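Local coordinates for TSC1 N-terminal domain (PDB 7A0M), which probably helps bring the TSC complex, which regulates mTORC1, to lysosomes by binding phosphoinositides, being the N-terminal domain of its TSC1 subunit, at residues B[334-340]-B[385-391]; B[375-380]-B[411-415]. All coordinates share one frame; numbering follows the deposited sequence.

Interaction 1: B[334-340]-B[385-391]; sequences YPINFVD and YTIETEK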
ATOM      1  N   TYR B 334      -8.202  -0.054  12.540  1.00 36.04           N
ATOM      2  CA  TYR B 334      -9.028   1.124  12.263  1.00 48.91           C
ATOM      3  C   TYR B 334      -8.299   2.029  11.280  1.00 47.60           C
ATOM      4  O   TYR B 334      -7.838   3.121  11.635  1.00 43.99           O
ATOM      5  CB  TYR B 334      -9.371   1.866  13.556  1.00 39.46           C
ATOM      6  CG  TYR B 334     -10.274   1.081  14.479  1.00 47.30           C
ATOM      7  CD1 TYR B 334      -9.746   0.217  15.431  1.00 31.32           C
ATOM      8  CD2 TYR B 334     -11.655   1.198  14.395  1.00 31.87           C
ATOM      9  CE1 TYR B 334     -10.567  -0.506  16.273  1.00 36.30           C
ATOM     10  CE2 TYR B 334     -12.485   0.479  15.233  1.00 33.60           C
ATOM     11  CZ  TYR B 334     -11.935  -0.371  16.170  1.00 39.15           C
ATOM     12  OH  TYR B 334     -12.758  -1.089  17.008  1.00 52.51           O
ATOM     13  N   PRO B 335      -8.175   1.599  10.020  1.00 41.66           N
ATOM     14  CA  PRO B 335      -7.429   2.414   9.043  1.00 45.42           C
ATOM     15  C   PRO B 335      -8.069   3.757   8.746  1.00 31.71           C
ATOM     16  O   PRO B 335      -7.365   4.773   8.691  1.00 44.90           O
ATOM     17  CB  PRO B 335      -7.402   1.516   7.798  1.00 38.99           C
ATOM     18  CG  PRO B 335      -8.607   0.647   7.947  1.00 39.84           C
ATOM     19  CD  PRO B 335      -8.720   0.373   9.416  1.00 43.38           C
ATOM     20  N   ILE B 336      -9.388   3.793   8.547  1.00 42.09           N
ATOM     21  CA  ILE B 336     -10.048   5.036   8.156  1.00 44.34           C
ATOM     22  C   ILE B 336      -9.935   6.075   9.266  1.00 53.48           C
ATOM     23  O   ILE B 336      -9.687   7.259   9.006  1.00 50.80           O
ATOM     24  CB  ILE B 336     -11.514   4.765   7.774  1.00 47.55           C
ATOM     25  CG1 ILE B 336     -11.582   3.725   6.655  1.00 45.41           C
ATOM     26  CG2 ILE B 336     -12.201   6.052   7.345  1.00 41.09           C
ATOM     27  CD1 ILE B 336     -12.989   3.325   6.277  1.00 40.58           C
ATOM     28  N   ASN B 337     -10.114   5.652  10.519  1.00 47.09           N
ATOM     29  CA  ASN B 337      -9.930   6.571  11.636  1.00 37.34           C
ATOM     30  C   ASN B 337      -8.464   6.944  11.824  1.00 37.49           C
ATOM     31  O   ASN B 337      -8.161   8.073  12.229  1.00 47.33           O
ATOM     32  CB  ASN B 337     -10.495   5.965  12.920  1.00 42.32           C
ATOM     33  CG  ASN B 337     -12.009   6.023  12.972  1.00 47.73           C
ATOM     34  OD1 ASN B 337     -12.586   6.953  13.535  1.00 49.61           O
ATOM     35  ND2 ASN B 337     -12.661   5.029  12.381  1.00 41.93           N
ATOM     36  N   PHE B 338      -7.544   6.017  11.543  1.00 42.94           N
ATOM     37  CA  PHE B 338      -6.124   6.300  11.737  1.00 44.07           C
ATOM     38  C   PHE B 338      -5.628   7.339  10.738  1.00 49.40           C
ATOM     39  O   PHE B 338      -4.969   8.314  11.118  1.00 36.42           O
ATOM     40  CB  PHE B 338      -5.309   5.012  11.618  1.00 45.66           C
ATOM     41  CG  PHE B 338      -3.876   5.157  12.049  1.00 43.79           C
ATOM     42  CD1 PHE B 338      -3.501   6.141  12.951  1.00 38.02           C
ATOM     43  CD2 PHE B 338      -2.900   4.318  11.540  1.00 33.90           C
ATOM     44  CE1 PHE B 338      -2.182   6.277  13.344  1.00 35.29           C
ATOM     45  CE2 PHE B 338      -1.579   4.449  11.926  1.00 33.34           C
ATOM     46  CZ  PHE B 338      -1.220   5.429  12.828  1.00 35.50           C
ATOM     47  N   VAL B 339      -5.930   7.145   9.451  1.00 35.33           N
ATOM     48  CA  VAL B 339      -5.472   8.100   8.446  1.00 37.14           C
ATOM     49  C   VAL B 339      -6.198   9.430   8.596  1.00 37.94           C
ATOM     50  O   VAL B 339      -5.668  10.479   8.213  1.00 40.38           O
ATOM     51  CB  VAL B 339      -5.635   7.519   7.028  1.00 37.82           C
ATOM     52  CG1 VAL B 339      -4.939   6.170   6.920  1.00 32.32           C
ATOM     53  CG2 VAL B 339      -7.107   7.402   6.653  1.00 41.43           C
ATOM     54  N   ASP B 340      -7.412   9.418   9.156  1.00 36.75           N
ATOM     55  CA  ASP B 340      -8.098  10.673   9.441  1.00 43.45           C
ATOM     56  C   ASP B 340      -7.426  11.432  10.578  1.00 42.63           C
ATOM     57  O   ASP B 340      -7.421  12.667  10.578  1.00 43.10           O
ATOM     58  CB  ASP B 340      -9.567  10.415   9.770  1.00 39.05           C
ATOM     59  CG  ASP B 340     -10.380  11.693   9.840  1.00 47.73           C
ATOM     60  OD1 ASP B 340     -10.715  12.246   8.770  1.00 50.17           O
ATOM     61  OD2 ASP B 340     -10.683  12.146  10.963  1.00 51.64           O
ATOM     62  N   TYR B 385     -16.405   0.702   4.516  1.00 43.55           N
ATOM     63  CA  TYR B 385     -16.864   1.463   5.665  1.00 46.31           C
ATOM     64  C   TYR B 385     -16.607   2.945   5.462  1.00 41.91           C
ATOM     65  O   TYR B 385     -15.772   3.358   4.654  1.00 51.02           O
ATOM     66  CB  TYR B 385     -16.173   0.991   6.953  1.00 48.69           C
ATOM     67  CG  TYR B 385     -16.363  -0.481   7.214  1.00 55.87           C
ATOM     68  CD1 TYR B 385     -17.558  -0.961   7.733  1.00 65.93           C
ATOM     69  CD2 TYR B 385     -15.363  -1.395   6.928  1.00 56.68           C
ATOM     70  CE1 TYR B 385     -17.746  -2.310   7.966  1.00 68.08           C
ATOM     71  CE2 TYR B 385     -15.543  -2.745   7.160  1.00 53.56           C
ATOM     72  CZ  TYR B 385     -16.736  -3.196   7.678  1.00 63.84           C
ATOM     73  OH  TYR B 385     -16.920  -4.539   7.909  1.00 66.13           O
ATOM     74  N   THR B 386     -17.361   3.739   6.211  1.00 48.86           N
ATOM     75  CA  THR B 386     -17.070   5.141   6.430  1.00 47.79           C
ATOM     76  C   THR B 386     -16.299   5.267   7.739  1.00 50.25           C
ATOM     77  O   THR B 386     -16.042   4.281   8.434  1.00 53.56           O
ATOM     78  CB  THR B 386     -18.360   5.964   6.462  1.00 47.61           C
ATOM     79  OG1 THR B 386     -19.141   5.588   7.604  1.00 53.49           O
ATOM     80  CG2 THR B 386     -19.176   5.722   5.201  1.00 47.17           C
ATOM     81  N   ILE B 387     -15.916   6.498   8.079  1.00 45.12           N
ATOM     82  CA  ILE B 387     -15.239   6.710   9.349  1.00 44.54           C
ATOM     83  C   ILE B 387     -16.175   6.426  10.519  1.00 57.98           C
ATOM     84  O   ILE B 387     -15.713   6.104  11.619  1.00 60.53           O
ATOM     85  CB  ILE B 387     -14.660   8.137   9.412  1.00 51.33           C
ATOM     86  CG1 ILE B 387     -13.771   8.305  10.647  1.00 52.93           C
ATOM     87  CG2 ILE B 387     -15.773   9.174   9.399  1.00 42.13           C
ATOM     88  CD1 ILE B 387     -13.057   9.634  10.707  1.00 52.43           C
ATOM     89  N   GLU B 388     -17.490   6.509  10.298  1.00 52.16           N
ATOM     90  CA  GLU B 388     -18.459   6.216  11.349  1.00 53.43           C
ATOM     91  C   GLU B 388     -18.677   4.714  11.503  1.00 55.40           C
ATOM     92  O   GLU B 388     -18.526   4.162  12.598  1.00 65.51           O
ATOM     93  CB  GLU B 388     -19.786   6.919  11.052  1.00 61.51           C
ATOM     94  CG  GLU B 388     -19.741   8.429  11.181  1.00 73.24           C
ATOM     95  CD  GLU B 388     -19.301   8.878  12.560  1.00 87.83           C
ATOM     96  OE1 GLU B 388     -18.206   9.469  12.671  1.00 88.01           O
ATOM     97  OE2 GLU B 388     -20.044   8.630  13.532  1.00 89.50           O
ATOM     98  N   THR B 389     -19.039   4.037  10.409  1.00 51.79           N
ATOM     99  CA  THR B 389     -19.379   2.621  10.484  1.00 51.74           C
ATOM    100  C   THR B 389     -18.174   1.739  10.787  1.00 50.54           C
ATOM    101  O   THR B 389     -18.355   0.617  11.271  1.00 52.60           O
ATOM    102  CB  THR B 389     -20.042   2.162   9.185  1.00 51.42           C
ATOM    103  OG1 THR B 389     -19.209   2.510   8.071  1.00 52.85           O
ATOM    104  CG2 THR B 389     -21.405   2.817   9.022  1.00 44.05           C
ATOM    105  N   GLU B 390     -16.955   2.210  10.511  1.00 45.19           N
ATOM    106  CA  GLU B 390     -15.772   1.462  10.925  1.00 46.23           C
ATOM    107  C   GLU B 390     -15.748   1.280  12.438  1.00 50.95           C
ATOM    108  O   GLU B 390     -15.351   0.221  12.940  1.00 43.03           O
ATOM    109  CB  GLU B 390     -14.505   2.168  10.447  1.00 43.85           C
ATOM    110  CG  GLU B 390     -13.220   1.501  10.912  1.00 39.36           C
ATOM    111  CD  GLU B 390     -11.983   2.204  10.398  1.00 38.66           C
ATOM    112  OE1 GLU B 390     -11.523   1.856   9.292  1.00 46.69           O
ATOM    113  OE2 GLU B 390     -11.478   3.112  11.091  1.00 45.11           O
ATOM    114  N   LYS B 391     -16.174   2.301  13.179  1.00 55.20           N
ATOM    115  CA  LYS B 391     -16.271   2.193  14.629  1.00 58.02           C
ATOM    116  C   LYS B 391     -17.563   1.511  15.060  1.00 57.99           C
ATOM    117  O   LYS B 391     -17.604   0.886  16.126  1.00 67.27           O
ATOM    118  CB  LYS B 391     -16.167   3.581  15.262  1.00 57.18           C
ATOM    119  CG  LYS B 391     -14.826   4.263  15.039  1.00 58.24           C
ATOM    120  CD  LYS B 391     -14.813   5.668  15.619  1.00 58.57           C
ATOM    121  CE  LYS B 391     -15.821   6.562  14.913  1.00 63.23           C
ATOM    122  NZ  LYS B 391     -15.743   7.972  15.384  1.00 70.20           N
TER
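The first turn of helix 335-343 receives the carboxylate of E390, which lies on the short helix 389-392 and binds two consecutive peptide N-H groups just beyond Y334, the N-cap residue. I336 N donates to E390 OE1 over 3.0 Å, meeting the syn lone pair of that oxygen. N337 N reaches E390 OE2 over 2.9 Å, also on the syn side but out of the carboxylate plane. A third bond comes from the amide of N337: ND2 lies 2.6 Å from E390 OE2 on its anti side, well out of the carboxylate plane, with a nearly straight N-H (173°) and the oxygen in the amide plane. OE2 thus has two donors from one residue, both on the same face of its carboxylate, while OE1 has a further partner in N381. The E390 chain gets there by full extension, CG anti to the backbone N (chi1 176°). A helix start would probably favour the charged form of this buried acid. Shortened to an alanine, this position would probably leave the I336 and N337 N-H groups without this acceptor and the N337 amide less firmly held, by its weak bond to I387 O. On the E390 side, T386 and T389 form a capping box at the turn into the partner helix. Apolar contacts border the polar grip: I336 CG2 rests 3.8 Å from I387 CB, and the Y334 ring, its hydroxyl bonded to P260, stands at 79° to the carboxylate. The other end of the N337 amide meets the aliphatic part of K391, OD1 lying 3.3 Å from K391 CD.

Interaction 2: B[375-380]-B[411-415]; sequences QHLLHP and ALVVD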
ATOM      1  N   GLN B 375       4.803   1.213   3.249  1.00 44.60           N
ATOM      2  CA  GLN B 375       4.941  -0.172   3.672  1.00 50.25           C
ATOM      3  C   GLN B 375       3.618  -0.921   3.726  1.00 44.86           C
ATOM      4  O   GLN B 375       3.616  -2.119   4.029  1.00 48.99           O
ATOM      5  CB  GLN B 375       5.602  -0.236   5.055  1.00 58.53           C
ATOM      6  CG  GLN B 375       7.075   0.128   5.086  1.00 60.21           C
ATOM      7  CD  GLN B 375       7.624   0.164   6.501  1.00 70.71           C
ATOM      8  OE1 GLN B 375       6.878   0.032   7.472  1.00 54.82           O
ATOM      9  NE2 GLN B 375       8.934   0.339   6.625  1.00 71.22           N
ATOM     10  N   HIS B 376       2.495  -0.262   3.443  1.00 39.40           N
ATOM     11  CA  HIS B 376       1.188  -0.867   3.657  1.00 40.18           C
ATOM     12  C   HIS B 376       0.309  -0.736   2.422  1.00 44.32           C
ATOM     13  O   HIS B 376       0.234   0.331   1.805  1.00 42.01           O
ATOM     14  CB  HIS B 376       0.493  -0.241   4.868  1.00 51.33           C
ATOM     15  CG  HIS B 376       1.122  -0.612   6.176  1.00 47.27           C
ATOM     16  ND1 HIS B 376       2.271  -0.015   6.646  1.00 44.79           N
ATOM     17  CD2 HIS B 376       0.768  -1.531   7.106  1.00 32.94           C
ATOM     18  CE1 HIS B 376       2.595  -0.543   7.811  1.00 39.97           C
ATOM     19  NE2 HIS B 376       1.698  -1.466   8.114  1.00 46.36           N
ATOM     20  N   LEU B 377      -0.362  -1.834   2.080  1.00 39.70           N
ATOM     21  CA  LEU B 377      -1.321  -1.856   0.989  1.00 41.66           C
ATOM     22  C   LEU B 377      -2.588  -1.095   1.372  1.00 44.48           C
ATOM     23  O   LEU B 377      -2.843  -0.807   2.546  1.00 47.14           O
ATOM     24  CB  LEU B 377      -1.678  -3.297   0.622  1.00 32.59           C
ATOM     25  CG  LEU B 377      -0.531  -4.211   0.191  1.00 42.38           C
ATOM     26  CD1 LEU B 377      -0.959  -5.668   0.279  1.00 35.32           C
ATOM     27  CD2 LEU B 377      -0.070  -3.868  -1.215  1.00 35.17           C
ATOM     28  N   LEU B 378      -3.383  -0.762   0.357  1.00 42.36           N
ATOM     29  CA  LEU B 378      -4.699  -0.183   0.599  1.00 36.04           C
ATOM     30  C   LEU B 378      -5.559  -1.149   1.408  1.00 44.18           C
ATOM     31  O   LEU B 378      -5.650  -2.339   1.089  1.00 39.91           O
ATOM     32  CB  LEU B 378      -5.381   0.154  -0.726  1.00 41.84           C
ATOM     33  CG  LEU B 378      -6.774   0.783  -0.626  1.00 45.21           C
ATOM     34  CD1 LEU B 378      -6.702   2.167   0.007  1.00 38.92           C
ATOM     35  CD2 LEU B 378      -7.441   0.846  -1.992  1.00 40.72           C
ATOM     36  N   HIS B 379      -6.190  -0.630   2.457  1.00 43.51           N
ATOM     37  CA  HIS B 379      -6.963  -1.457   3.373  1.00 43.35           C
ATOM     38  C   HIS B 379      -8.346  -1.739   2.790  1.00 39.49           C
ATOM     39  O   HIS B 379      -8.956  -0.853   2.186  1.00 39.57           O
ATOM     40  CB  HIS B 379      -7.098  -0.764   4.728  1.00 35.01           C
ATOM     41  CG  HIS B 379      -7.483  -1.682   5.845  1.00 43.07           C
ATOM     42  ND1 HIS B 379      -8.752  -2.204   5.977  1.00 50.85           N
ATOM     43  CD2 HIS B 379      -6.771  -2.157   6.894  1.00 47.67           C
ATOM     44  CE1 HIS B 379      -8.801  -2.970   7.053  1.00 49.84           C
ATOM     45  NE2 HIS B 379      -7.612  -2.957   7.628  1.00 47.07           N
ATOM     46  N   PRO B 380      -8.856  -2.965   2.942  1.00 48.36           N
ATOM     47  CA  PRO B 380     -10.204  -3.264   2.427  1.00 49.23           C
ATOM     48  C   PRO B 380     -11.303  -2.422   3.055  1.00 43.84           C
ATOM     49  O   PRO B 380     -12.373  -2.286   2.449  1.00 48.35           O
ATOM     50  CB  PRO B 380     -10.389  -4.752   2.759  1.00 54.47           C
ATOM     51  CG  PRO B 380      -9.018  -5.285   2.966  1.00 56.09           C
ATOM     52  CD  PRO B 380      -8.187  -4.157   3.489  1.00 53.20           C
ATOM     53  N   ALA B 411      -0.867  -9.225   6.309  1.00 40.40           N
ATOM     54  CA  ALA B 411      -1.110  -9.299   4.871  1.00 53.86           C
ATOM     55  C   ALA B 411      -1.104  -7.931   4.205  1.00 52.90           C
ATOM     56  O   ALA B 411      -1.015  -7.859   2.975  1.00 57.32           O
ATOM     57  CB  ALA B 411      -2.441 -10.002   4.598  1.00 47.72           C
ATOM     58  N   LEU B 412      -1.197  -6.854   4.983  1.00 50.13           N
ATOM     59  CA  LEU B 412      -1.143  -5.497   4.462  1.00 48.90           C
ATOM     60  C   LEU B 412       0.278  -4.956   4.364  1.00 56.18           C
ATOM     61  O   LEU B 412       0.484  -3.915   3.732  1.00 51.78           O
ATOM     62  CB  LEU B 412      -1.980  -4.569   5.347  1.00 38.97           C
ATOM     63  CG  LEU B 412      -3.461  -4.933   5.460  1.00 44.33           C
ATOM     64  CD1 LEU B 412      -4.096  -4.202   6.628  1.00 35.82           C
ATOM     65  CD2 LEU B 412      -4.194  -4.620   4.164  1.00 33.60           C
ATOM     66  N   VAL B 413       1.252  -5.637   4.960  1.00 48.26           N
ATOM     67  CA  VAL B 413       2.619  -5.138   5.054  1.00 49.37           C
ATOM     68  C   VAL B 413       3.400  -5.559   3.818  1.00 45.53           C
ATOM     69  O   VAL B 413       3.381  -6.732   3.426  1.00 46.31           O
ATOM     70  CB  VAL B 413       3.301  -5.650   6.333  1.00 44.85           C
ATOM     71  CG1 VAL B 413       4.740  -5.157   6.406  1.00 35.53           C
ATOM     72  CG2 VAL B 413       2.520  -5.214   7.562  1.00 42.25           C
ATOM     73  N   VAL B 414       4.088  -4.601   3.205  1.00 52.99           N
ATOM     74  CA  VAL B 414       4.927  -4.856   2.040  1.00 58.12           C
ATOM     75  C   VAL B 414       6.350  -5.081   2.540  1.00 71.53           C
ATOM     76  O   VAL B 414       7.038  -4.135   2.930  1.00 82.10           O
ATOM     77  CB  VAL B 414       4.870  -3.696   1.039  1.00 54.62           C
ATOM     78  CG1 VAL B 414       5.634  -4.049  -0.229  1.00 55.27           C
ATOM     79  CG2 VAL B 414       3.426  -3.336   0.721  1.00 47.36           C
ATOM     80  N   ASP B 415       6.790  -6.336   2.534  1.00 79.45           N
ATOM     81  CA  ASP B 415       8.131  -6.672   2.998  1.00 97.86           C
ATOM     82  C   ASP B 415       8.728  -7.829   2.203  1.00 95.38           C
ATOM     83  O   ASP B 415       9.949  -7.962   2.104  1.00 94.43           O
ATOM     84  CB  ASP B 415       8.113  -7.011   4.492  1.00118.82           C
ATOM     85  CG  ASP B 415       7.158  -8.145   4.827  1.00138.66           C
ATOM     86  OD1 ASP B 415       6.459  -8.640   3.917  1.00150.09           O
ATOM     87  OD2 ASP B 415       7.108  -8.542   6.009  1.00145.01           O
TER
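H376 and V413 face each other as a non-hydrogen-bonded pair in a single antiparallel beta bridge, the two chain directions lying 145° apart. The evidence is in the flanking bonds: V414 N donates to Q375 O over 2.7 Å, and L377 N donates to L412 O over 2.8 Å. Each of these oxygens is also approached by a CA-H of the central pair, with H376 CA 3.1 Å from L412 O and V413 CA 3.3 Å from Q375 O. Side chains pack around this short bridge. The L412 isobutyl group forks at its end: CD1 comes 3.4 Å from H379 CD2, and CD2 lies 4.1 Å from P380 CD. L412 CG is anti to its carbonyl carbon (chi1 -60°), which sends the fork along the 375-380 segment. L377 and V414 cross at about a right angle, CD2 of the leucine 4.0 Å from CG2 of the valine. The H376 imidazole instead runs alongside V413, NE2 being 3.9 Å from V413 CG2.

Further out, the H376 ring is held at both nitrogens, by T328 at NE2 and by the F372 carbonyl at ND1, and H379 likewise by N381 N at ND1 and the G332 carbonyl at NE2. Y331 binds the L377 carbonyl through its hydroxyl. A second subunit adds R373 to the L378 carbonyl, and its L377 packs on V414. Because a carbonyl can only accept and a backbone N-H only donate, H379 is probably neutral with its proton on NE2, so that L412 packs against an uncharged ring.

Interactions 1 and 2 lie in the C-terminal part of this domain, their centres about 16 Å apart, and meet directly where P335 CG packs 3.3 Å from H379 CG. Their segments alternate along the chain. Both are partly buried and far from the centre of the chain, and both come within reach of the second subunit, interaction 2 through more of its residues. The chemistry follows the elements joined. Interaction 1 sets a helix start against a short helix through one carboxylate, probably charged, side chain to backbone. Interaction 2 ties two irregular segments by hydrogen bonds between backbones, in a chain that is otherwise mostly helical, and surrounds them with leucine, valine and imidazole groups.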